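PDB 5T79: aldo-keto Reductase, OXIDOREDUCTASE from Salmonella typhimurium, which probably reduces aldehydes with NADPH as hydride donor, among them 3-hydroxybutanal, which gives 1,3-butanediol. Local coordinates for residues A[30-35]-A[47-52]; A[174-179]-A[211-216]; A[197-202]-A[226-231]. One frame throughout, in Å; residues are numbered along the deposited sequence.

Contact 1: residues A[30-35]-A[47-52]; sequences LGLWHN and ALLQRA. With NDP (NADPH dihydro-nicotinamide-adenine-dinucleotide phosphate), chain E.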
# COMPACT_ATOMS: atom_id res chain seq x y z
N LEU A 30 -0.05 -3.30 5.69
CA LEU A 30 0.67 -4.47 5.17
C LEU A 30 0.18 -4.83 3.78
O LEU A 30 -1.01 -5.02 3.59
CB LEU A 30 0.50 -5.69 6.12
CG LEU A 30 1.21 -7.00 5.67
CD1 LEU A 30 2.75 -6.85 5.66
CD2 LEU A 30 0.75 -8.20 6.51
N GLY A 31 1.12 -4.96 2.84
CA GLY A 31 0.85 -5.36 1.46
C GLY A 31 1.08 -6.85 1.26
O GLY A 31 1.94 -7.44 1.92
N LEU A 32 0.31 -7.46 0.34
CA LEU A 32 0.38 -8.91 0.09
C LEU A 32 1.02 -9.23 -1.28
O LEU A 32 0.88 -10.35 -1.80
CB LEU A 32 -1.04 -9.53 0.24
CG LEU A 32 -1.50 -9.80 1.72
CD1 LEU A 32 -1.84 -8.50 2.45
CD2 LEU A 32 -2.72 -10.71 1.76
N TRP A 33 1.79 -8.27 -1.83
CA TRP A 33 2.49 -8.40 -3.13
C TRP A 33 3.40 -9.59 -3.14
O TRP A 33 3.35 -10.37 -4.08
CB TRP A 33 3.26 -7.12 -3.47
CG TRP A 33 3.96 -7.09 -4.81
CD1 TRP A 33 3.51 -7.61 -5.99
CD2 TRP A 33 5.17 -6.38 -5.12
NE1 TRP A 33 4.40 -7.33 -7.00
CE2 TRP A 33 5.43 -6.58 -6.49
CE3 TRP A 33 6.09 -5.65 -4.35
CZ2 TRP A 33 6.58 -6.07 -7.12
CZ3 TRP A 33 7.22 -5.12 -4.98
CH2 TRP A 33 7.46 -5.34 -6.34
N HIS A 34 4.19 -9.78 -2.07
CA HIS A 34 5.04 -10.97 -1.94
C HIS A 34 4.75 -11.68 -0.64
O HIS A 34 4.28 -11.05 0.31
CB HIS A 34 6.54 -10.59 -2.02
CG HIS A 34 6.96 -10.04 -3.35
ND1 HIS A 34 7.80 -8.94 -3.45
CD2 HIS A 34 6.63 -10.44 -4.60
CE1 HIS A 34 7.96 -8.72 -4.74
NE2 HIS A 34 7.27 -9.59 -5.48
N ASN A 35 5.03 -13.00 -0.60
CA ASN A 35 4.95 -13.92 0.54
C ASN A 35 3.53 -14.40 0.87
O ASN A 35 3.33 -14.99 1.94
CB ASN A 35 5.63 -13.31 1.79
CG ASN A 35 7.06 -12.94 1.48
OD1 ASN A 35 7.88 -13.81 1.22
ND2 ASN A 35 7.35 -11.66 1.34
N ALA A 47 0.96 -16.31 10.06
CA ALA A 47 1.71 -15.67 11.15
C ALA A 47 1.89 -14.17 10.88
O ALA A 47 1.78 -13.37 11.81
CB ALA A 47 3.08 -16.35 11.31
N LEU A 48 2.16 -13.78 9.62
CA LEU A 48 2.32 -12.35 9.23
C LEU A 48 1.01 -11.58 9.43
O LEU A 48 1.01 -10.52 10.07
CB LEU A 48 2.76 -12.24 7.74
CG LEU A 48 4.17 -12.72 7.43
CD1 LEU A 48 4.40 -12.86 5.92
CD2 LEU A 48 5.22 -11.83 8.08
N LEU A 49 -0.10 -12.10 8.91
CA LEU A 49 -1.39 -11.44 9.10
C LEU A 49 -1.77 -11.33 10.59
O LEU A 49 -2.23 -10.28 11.02
CB LEU A 49 -2.50 -12.16 8.33
CG LEU A 49 -2.38 -12.13 6.80
CD1 LEU A 49 -3.49 -12.96 6.16
CD2 LEU A 49 -2.38 -10.71 6.28
N GLN A 50 -1.57 -12.39 11.38
CA GLN A 50 -1.92 -12.36 12.80
C GLN A 50 -1.02 -11.37 13.56
O GLN A 50 -1.52 -10.64 14.41
CB GLN A 50 -1.82 -13.77 13.42
CG GLN A 50 -2.94 -14.70 12.92
CD GLN A 50 -2.87 -16.06 13.57
OE1 GLN A 50 -2.14 -16.26 14.53
NE2 GLN A 50 -3.66 -17.02 13.11
N ARG A 51 0.29 -11.35 13.25
CA ARG A 51 1.19 -10.42 13.97
C ARG A 51 0.82 -8.96 13.62
O ARG A 51 0.78 -8.10 14.52
CB ARG A 51 2.67 -10.69 13.66
CG ARG A 51 3.65 -9.89 14.57
CD ARG A 51 3.49 -10.30 16.03
NE ARG A 51 4.42 -9.62 16.93
CZ ARG A 51 4.08 -8.96 18.03
NH1 ARG A 51 2.80 -8.87 18.39
NH2 ARG A 51 5.01 -8.40 18.79
N ALA A 52 0.51 -8.71 12.33
CA ALA A 52 0.13 -7.37 11.88
C ALA A 52 -1.11 -6.86 12.64
O ALA A 52 -1.05 -5.78 13.22
CB ALA A 52 -0.14 -7.37 10.38
PA NDP E . 8.93 -2.70 0.93
O1A NDP E . 8.46 -2.38 2.31
O2A NDP E . 9.53 -1.75 0.00
O5B NDP E . 9.97 -3.94 0.94
C5B NDP E . 9.42 -5.17 1.44
C4B NDP E . 10.44 -6.27 1.42
O4B NDP E . 11.68 -5.79 1.97
C3B NDP E . 10.04 -7.50 2.24
O3B NDP E . 9.38 -8.46 1.41
C2B NDP E . 11.36 -7.99 2.81
O2B NDP E . 12.03 -8.89 1.89
C1B NDP E . 12.18 -6.70 2.93
N9A NDP E . 12.12 -6.07 4.25
C8A NDP E . 11.07 -5.38 4.80
N7A NDP E . 11.31 -4.91 6.00
C5A NDP E . 12.60 -5.32 6.26
C6A NDP E . 13.43 -5.20 7.40
N6A NDP E . 13.11 -4.48 8.48
N1A NDP E . 14.63 -5.81 7.36
C2A NDP E . 15.01 -6.45 6.24
N3A NDP E . 14.33 -6.60 5.10
C4A NDP E . 13.12 -6.03 5.18
O3 NDP E . 7.54 -3.17 0.33
PN NDP E . 7.27 -3.63 -1.18
O1N NDP E . 7.28 -5.11 -0.99
O2N NDP E . 8.20 -2.99 -2.19
O5D NDP E . 5.82 -3.09 -1.68
C5D NDP E . 4.93 -2.58 -0.64
C4D NDP E . 3.50 -2.94 -0.94
O4D NDP E . 2.98 -2.03 -1.92
C3D NDP E . 3.24 -4.32 -1.51
O3D NDP E . 3.22 -5.30 -0.48
C2D NDP E . 1.93 -4.13 -2.29
O2D NDP E . 0.71 -4.34 -1.58
C1D NDP E . 2.05 -2.68 -2.77
N1N NDP E . 2.59 -2.56 -4.14
C2N NDP E . 1.77 -1.91 -5.07
C3N NDP E . 2.13 -1.73 -6.35
C7N NDP E . 1.34 -0.78 -7.20
O7N NDP E . 1.69 -0.71 -8.39
N7N NDP E . 0.29 -0.10 -6.72
C4N NDP E . 3.35 -2.44 -6.89
C5N NDP E . 4.27 -2.86 -5.80
C6N NDP E . 3.90 -2.94 -4.54
P2B NDP E . 12.74 -10.31 2.20
O1X NDP E . 12.16 -11.50 1.55
O2X NDP E . 14.17 -10.01 1.75
O3X NDP E . 12.76 -10.40 3.72

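Contact 2: residues A[174-179]-A[211-216]; sequences LARQAI and LQEKGV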
# COMPACT_ATOMS: atom_id res chain seq x y z
N LEU A 174 -3.05 13.42 -14.45
CA LEU A 174 -4.12 12.42 -14.63
C LEU A 174 -4.88 12.22 -13.32
O LEU A 174 -6.10 12.04 -13.35
CB LEU A 174 -3.56 11.11 -15.14
CG LEU A 174 -4.62 10.20 -15.78
CD1 LEU A 174 -5.08 10.75 -17.14
CD2 LEU A 174 -4.06 8.80 -15.96
N ALA A 175 -4.17 12.27 -12.16
CA ALA A 175 -4.81 12.14 -10.85
C ALA A 175 -5.85 13.27 -10.68
O ALA A 175 -6.97 12.99 -10.23
CB ALA A 175 -3.77 12.17 -9.73
N ARG A 176 -5.50 14.53 -11.07
CA ARG A 176 -6.43 15.65 -10.99
C ARG A 176 -7.72 15.34 -11.78
O ARG A 176 -8.82 15.49 -11.25
CB ARG A 176 -5.79 16.96 -11.51
CG ARG A 176 -6.69 18.18 -11.33
CD ARG A 176 -6.09 19.46 -11.90
NE ARG A 176 -4.83 19.85 -11.26
CZ ARG A 176 -4.73 20.55 -10.13
NH1 ARG A 176 -5.82 20.92 -9.47
NH2 ARG A 176 -3.54 20.85 -9.63
N GLN A 177 -7.56 14.91 -13.04
CA GLN A 177 -8.70 14.61 -13.94
C GLN A 177 -9.59 13.52 -13.35
O GLN A 177 -10.81 13.68 -13.35
CB GLN A 177 -8.21 14.16 -15.31
CG GLN A 177 -7.47 15.19 -16.13
CD GLN A 177 -6.92 14.49 -17.36
OE1 GLN A 177 -7.63 13.73 -18.02
NE2 GLN A 177 -5.63 14.64 -17.62
N ALA A 178 -8.96 12.43 -12.83
CA ALA A 178 -9.67 11.29 -12.24
C ALA A 178 -10.45 11.70 -10.99
O ALA A 178 -11.62 11.34 -10.84
CB ALA A 178 -8.68 10.18 -11.91
N ILE A 179 -9.80 12.49 -10.11
CA ILE A 179 -10.43 12.97 -8.86
C ILE A 179 -11.65 13.85 -9.21
O ILE A 179 -12.72 13.70 -8.61
CB ILE A 179 -9.39 13.72 -7.98
CG1 ILE A 179 -8.40 12.68 -7.37
CG2 ILE A 179 -10.06 14.57 -6.88
CD1 ILE A 179 -7.03 13.34 -6.82
N LEU A 211 -3.12 16.23 -3.75
CA LEU A 211 -3.98 15.38 -2.93
C LEU A 211 -4.44 16.12 -1.66
O LEU A 211 -5.62 16.04 -1.30
CB LEU A 211 -3.27 14.06 -2.58
CG LEU A 211 -2.83 13.20 -3.78
CD1 LEU A 211 -2.06 11.95 -3.30
CD2 LEU A 211 -4.01 12.80 -4.67
N GLN A 212 -3.56 16.90 -1.07
CA GLN A 212 -3.90 17.68 0.10
C GLN A 212 -5.00 18.68 -0.27
O GLN A 212 -5.95 18.87 0.45
CB GLN A 212 -2.67 18.42 0.60
CG GLN A 212 -2.97 19.56 1.54
CD GLN A 212 -3.36 19.09 2.91
OE1 GLN A 212 -2.95 18.01 3.33
NE2 GLN A 212 -4.13 19.89 3.63
N GLU A 213 -4.87 19.55 -1.52
CA GLU A 213 -5.91 20.38 -2.09
C GLU A 213 -7.28 19.68 -2.09
O GLU A 213 -8.29 20.28 -1.77
CB GLU A 213 -5.52 20.69 -3.53
CG GLU A 213 -6.48 21.61 -4.26
CD GLU A 213 -6.01 21.93 -5.66
OE1 GLU A 213 -4.96 21.42 -6.11
OE2 GLU A 213 -6.73 22.71 -6.31
N LYS A 214 -7.18 18.47 -2.78
CA LYS A 214 -8.42 17.78 -3.13
C LYS A 214 -9.07 16.95 -2.01
O LYS A 214 -10.16 16.43 -2.18
CB LYS A 214 -8.21 16.90 -4.36
CG LYS A 214 -7.85 17.65 -5.63
CD LYS A 214 -9.02 18.46 -6.16
CE LYS A 214 -8.72 19.03 -7.54
NZ LYS A 214 -9.87 19.76 -8.13
N GLY A 215 -8.37 16.84 -0.89
CA GLY A 215 -8.83 16.06 0.25
C GLY A 215 -8.77 14.57 0.00
O GLY A 215 -9.63 13.82 0.48
N VAL A 216 -7.73 14.12 -0.73
CA VAL A 216 -7.53 12.70 -1.07
C VAL A 216 -6.33 12.19 -0.25
O VAL A 216 -5.31 12.86 -0.16
CB VAL A 216 -7.35 12.49 -2.60
CG1 VAL A 216 -7.06 11.02 -2.94
CG2 VAL A 216 -8.60 12.96 -3.36

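Contact 3: residues A[197-202]-A[226-231]; sequences SLFERW and GGQLTD. With NDP (NADPH dihydro-nicotinamide-adenine-dinucleotide phosphate), chain E.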
# COMPACT_ATOMS: atom_id res chain seq x y z
N SER A 197 9.57 6.68 -1.71
CA SER A 197 10.66 6.32 -0.77
C SER A 197 11.77 7.33 -0.88
O SER A 197 11.70 8.20 -1.75
CB SER A 197 11.21 4.93 -1.07
OG SER A 197 12.02 4.95 -2.24
N LEU A 198 12.83 7.18 -0.08
CA LEU A 198 14.02 8.05 -0.19
C LEU A 198 14.61 8.01 -1.62
O LEU A 198 15.17 9.02 -2.08
CB LEU A 198 15.10 7.60 0.80
CG LEU A 198 14.85 7.99 2.26
CD1 LEU A 198 15.57 7.04 3.21
CD2 LEU A 198 15.36 9.40 2.53
N PHE A 199 14.48 6.87 -2.31
CA PHE A 199 15.03 6.67 -3.64
C PHE A 199 14.02 6.95 -4.77
O PHE A 199 14.36 6.82 -5.95
CB PHE A 199 15.56 5.22 -3.76
CG PHE A 199 16.83 4.94 -2.98
CD1 PHE A 199 17.68 5.98 -2.60
CD2 PHE A 199 17.21 3.64 -2.68
CE1 PHE A 199 18.87 5.71 -1.90
CE2 PHE A 199 18.40 3.37 -2.00
CZ PHE A 199 19.23 4.41 -1.62
N GLU A 200 12.80 7.34 -4.42
CA GLU A 200 11.79 7.63 -5.45
C GLU A 200 10.92 8.76 -4.97
O GLU A 200 9.92 8.52 -4.29
CB GLU A 200 10.97 6.37 -5.82
CG GLU A 200 10.02 6.61 -6.98
CD GLU A 200 10.68 7.31 -8.17
OE1 GLU A 200 11.50 6.64 -8.84
OE2 GLU A 200 10.49 8.54 -8.33
N ARG A 201 11.29 10.00 -5.32
CA ARG A 201 10.62 11.18 -4.76
C ARG A 201 9.72 11.96 -5.75
O ARG A 201 9.42 13.12 -5.49
CB ARG A 201 11.71 12.13 -4.19
CG ARG A 201 12.53 11.47 -3.07
CD ARG A 201 13.64 12.36 -2.57
NE ARG A 201 13.12 13.52 -1.83
CZ ARG A 201 13.86 14.35 -1.12
NH1 ARG A 201 15.17 14.17 -1.04
NH2 ARG A 201 13.30 15.36 -0.47
N TRP A 202 9.23 11.31 -6.82
CA TRP A 202 8.41 11.98 -7.83
C TRP A 202 7.13 12.64 -7.26
O TRP A 202 6.74 13.68 -7.78
CB TRP A 202 8.02 11.02 -8.98
CG TRP A 202 6.94 10.02 -8.65
CD1 TRP A 202 7.11 8.77 -8.13
CD2 TRP A 202 5.53 10.18 -8.88
NE1 TRP A 202 5.90 8.15 -8.00
CE2 TRP A 202 4.91 8.99 -8.43
CE3 TRP A 202 4.73 11.23 -9.37
CZ2 TRP A 202 3.52 8.81 -8.49
CZ3 TRP A 202 3.35 11.06 -9.40
CH2 TRP A 202 2.76 9.86 -8.96
N GLY A 226 11.85 -1.64 -2.36
CA GLY A 226 11.84 -3.09 -2.55
C GLY A 226 12.82 -3.86 -1.68
O GLY A 226 13.21 -4.97 -2.02
N GLY A 227 13.21 -3.26 -0.56
CA GLY A 227 14.16 -3.87 0.36
C GLY A 227 15.57 -3.30 0.29
O GLY A 227 16.41 -3.69 1.10
N GLN A 228 15.85 -2.37 -0.65
CA GLN A 228 17.19 -1.74 -0.72
C GLN A 228 17.49 -0.92 0.53
O GLN A 228 18.62 -0.93 1.05
CB GLN A 228 17.31 -0.82 -1.94
CG GLN A 228 17.46 -1.58 -3.26
CD GLN A 228 17.53 -0.67 -4.47
OE1 GLN A 228 17.37 0.55 -4.38
NE2 GLN A 228 17.78 -1.26 -5.63
N LEU A 229 16.47 -0.24 1.05
CA LEU A 229 16.60 0.64 2.22
C LEU A 229 16.45 -0.17 3.53
O LEU A 229 15.61 0.14 4.38
CB LEU A 229 15.58 1.80 2.13
CG LEU A 229 15.86 2.83 1.02
CD1 LEU A 229 14.61 3.61 0.67
CD2 LEU A 229 16.98 3.79 1.42
N THR A 230 17.27 -1.23 3.65
CA THR A 230 17.29 -2.14 4.80
C THR A 230 18.73 -2.60 5.05
O THR A 230 19.67 -2.06 4.45
CB THR A 230 16.37 -3.38 4.58
OG1 THR A 230 16.97 -4.26 3.62
CG2 THR A 230 14.95 -3.03 4.15
N ASP A 231 18.88 -3.65 5.90
CA ASP A 231 20.12 -4.34 6.25
C ASP A 231 20.56 -5.31 5.17
O ASP A 231 21.74 -5.66 5.14
CB ASP A 231 19.89 -5.17 7.54
CG ASP A 231 20.24 -4.47 8.83
OD1 ASP A 231 20.90 -3.41 8.77
OD2 ASP A 231 19.88 -5.00 9.91
PA NDP E . 8.93 -2.70 0.93
O1A NDP E . 8.46 -2.38 2.31
O2A NDP E . 9.53 -1.75 0.00
O5B NDP E . 9.97 -3.94 0.94
C5B NDP E . 9.42 -5.17 1.44
C4B NDP E . 10.44 -6.27 1.42
O4B NDP E . 11.68 -5.79 1.97
C3B NDP E . 10.04 -7.50 2.24
O3B NDP E . 9.38 -8.46 1.41
C2B NDP E . 11.36 -7.99 2.81
O2B NDP E . 12.03 -8.89 1.89
C1B NDP E . 12.18 -6.70 2.93
N9A NDP E . 12.12 -6.07 4.25
C8A NDP E . 11.07 -5.38 4.80
N7A NDP E . 11.31 -4.91 6.00
C5A NDP E . 12.60 -5.32 6.26
C6A NDP E . 13.43 -5.20 7.40
N6A NDP E . 13.11 -4.48 8.48
N1A NDP E . 14.63 -5.81 7.36
C2A NDP E . 15.01 -6.45 6.24
N3A NDP E . 14.33 -6.60 5.10
C4A NDP E . 13.12 -6.03 5.18
O3 NDP E . 7.54 -3.17 0.33
PN NDP E . 7.27 -3.63 -1.18
O1N NDP E . 7.28 -5.11 -0.99
O2N NDP E . 8.20 -2.99 -2.19
O5D NDP E . 5.82 -3.09 -1.68
C5D NDP E . 4.93 -2.58 -0.64
C4D NDP E . 3.50 -2.94 -0.94
O4D NDP E . 2.98 -2.03 -1.92
C3D NDP E . 3.24 -4.32 -1.51
O3D NDP E . 3.22 -5.30 -0.48
C2D NDP E . 1.93 -4.13 -2.29
O2D NDP E . 0.71 -4.34 -1.58
C1D NDP E . 2.05 -2.68 -2.77
N1N NDP E . 2.59 -2.56 -4.14
C2N NDP E . 1.77 -1.91 -5.07
C3N NDP E . 2.13 -1.73 -6.35
C7N NDP E . 1.34 -0.78 -7.20
O7N NDP E . 1.69 -0.71 -8.39
N7N NDP E . 0.29 -0.10 -6.72
C4N NDP E . 3.35 -2.44 -6.89
C5N NDP E . 4.27 -2.86 -5.80
C6N NDP E . 3.90 -2.94 -4.54
P2B NDP E . 12.74 -10.31 2.20
O1X NDP E . 12.16 -11.50 1.55
O2X NDP E . 14.17 -10.01 1.75
O3X NDP E . 12.76 -10.40 3.72

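Contact 1: residues A[30-35]-A[47-52]
Leu30, next to the last residue of strand 24-31, drives one methyl into helix 42-54, where Leu49 and Ala52 receive it. With CG anti to the backbone N (chi1 179°), the side chain reaches out from the strand, and the same branch, CD2, does all the touching: it lies 4.0 Å from CD2 of Leu49 and 4.1 Å from CB of Ala52. The side chains of Leu30 and Leu49 run across one another at about a right angle, so they meet methyl to methyl rather than lengthwise. Leu32 adds a looser touch, its CD1 4.5 Å from that same CD2 of Leu49. Farther along the loop, CB of Asn35 rests 4.3 Å from CD1 of Leu48. Phe60 of strand 59-61 touches Leu30, Leu32, Leu49 and Ala52 alike, which completes the packing of a beta-alpha-beta unit in the TIM barrel.

The strand end also meets the cofactor. Gly31 CA lies 3.1 Å from NADPH O3D, the backbone itself pressed close to the ribose. The C5N-C6N side of the steeply tilted dihydronicotinamide comes down on one face of the Trp33 indole, C5N standing 3.6 Å above the plane toward the rim, while the imidazole of His34 lies over the opposite face.

Chemically, then, the contact between 30-35 and 47-52 is purely aliphatic, the nearby polar tie being Asn35 O with Ser45 OG, whereas the cofactor side combines a glycine pressed against a sugar with an indole face met by the nicotinamide.

Contact 2: residues A[174-179]-A[211-216]
This is a helix-to-helix contact on the outer layer of the TIM barrel, joining helix 172-185 to the C-terminal end of helix 207-214 and the turn that follows, with an apolar centre and a charged margin. Ile179 is the centre. Its two branches part company: CG2, anti to the backbone N, lies against the root of Lys214, 3.9 Å from CB, while CG1, anti to the carbonyl carbon (chi1 -72°), carries CD1 inward. That terminal methyl sits 3.7 Å from CD2 of Leu211 and 3.8 Å from CG2 of Val216. The Leu211 side chain crosses that of Ile179 at about a right angle; that of Val216 slants across it.

Toward solvent, in the conformer described, Arg176 and Glu213 form a long salt bridge, NH1 to OE1 at 3.5 Å. Glu213 is stretched out to its carboxylate; Arg176 starts out extended and then bends at chi3 (-62°), which turns its guanidinium toward the acid. The carboxylate comes to the guanidinium edge, yet the two planes are 62° apart, so this is not the flat, two-pronged pairing. With a second conformer and a crystal neighbour at the arginine, the standing of this bridge in solution is doubtful. Lys214 bends at chi2 and lays its aliphatic chain beside Ile179; its ammonium has its own partner in Asp180, which probably eases the closeness of Arg176.

Beyond the helix, Gly215 turns the chain with positive phi, so that Val216 leads into strand 217-220. Farther in, His192 of strand 191-193 touches both Ala175 and Leu211, helix 146-158 packs against Leu174, Gln177 and Ala178, and Cys189 in the loop before strand 191-193 meets Ile179.

Contact 3: residues A[197-202]-A[226-231]
Phe199 and Leu229 both turn CG anti to the carbonyl carbon (chi1 near -70° in each), and these torsions bring the aromatic ring and the methyl branches of the leucine together. The contact pairs two loops of the TIM barrel, one after strand 191-193 and the other after strand 217-220. The first loop holds a type I beta turn from Ser197 to Glu200, with an ST turn at its start: OG of Ser197 accepts from the backbone N of Phe199 at 3.1 Å.

Leu229, the centre of an inverse gamma turn, is the side chain on which the others converge. It forms a CH-pi contact, CD2 standing 4.0 Å from the centroid of the Phe199 ring and 21° off its normal, so the methyl is over the face though shifted toward the rim. The same methyl meets CD1 of Leu198 at 4.0 Å, while the other branch, CD1, turns to the start of the turn, 4.0 Å from CB of Ser197. Gln228 approaches the ring obliquely, OE1 3.5 Å from CD2 of Phe199 with amide and ring planes 70° apart; its NE2 bonds to the backbone O of Gln254. Lys259 makes a cation-pi contact with the Phe199 ring, and Ala281 touches both Leu198 and Leu229, so helices 257-272 and 277-285 pack against the contact.

The other side of 226-231 serves the cofactor. Gly226 N gives a weak hydrogen bond to the pyrophosphate oxygen O2A, and Gly227 packs its CA against the adenosine ribose. Thr230 lies over a face of the adenine, with CG2 3.7 Å from C4A of NADPH; its hydroxyl donates to the backbone O of Gly227, 2.6 Å from OG1.

Overall arrangement
Contacts 1 and 3 both border the one NADPH. Segment 30-35 lies mainly along the nicotinamide riboside, reaching the pyrophosphate through Trp33 and, loosely, the adenosine ribose through Asn35; segment 226-231 meets the pyrophosphate, that ribose and the adenine. Their centres lie 20 Å apart, and their nearest atoms about 6 Å, without touching. Contact 2 takes no part in this binding: the side chain of Leu211 is still about 13 Å from NADPH and about 10 Å from that of Ser168, a cofactor-binding residue. Contact 2 lies across the chain's centre from contact 1, 29 Å between centres. With contact 3 it alternates along the sequence, their nearest atoms about 7 Å apart.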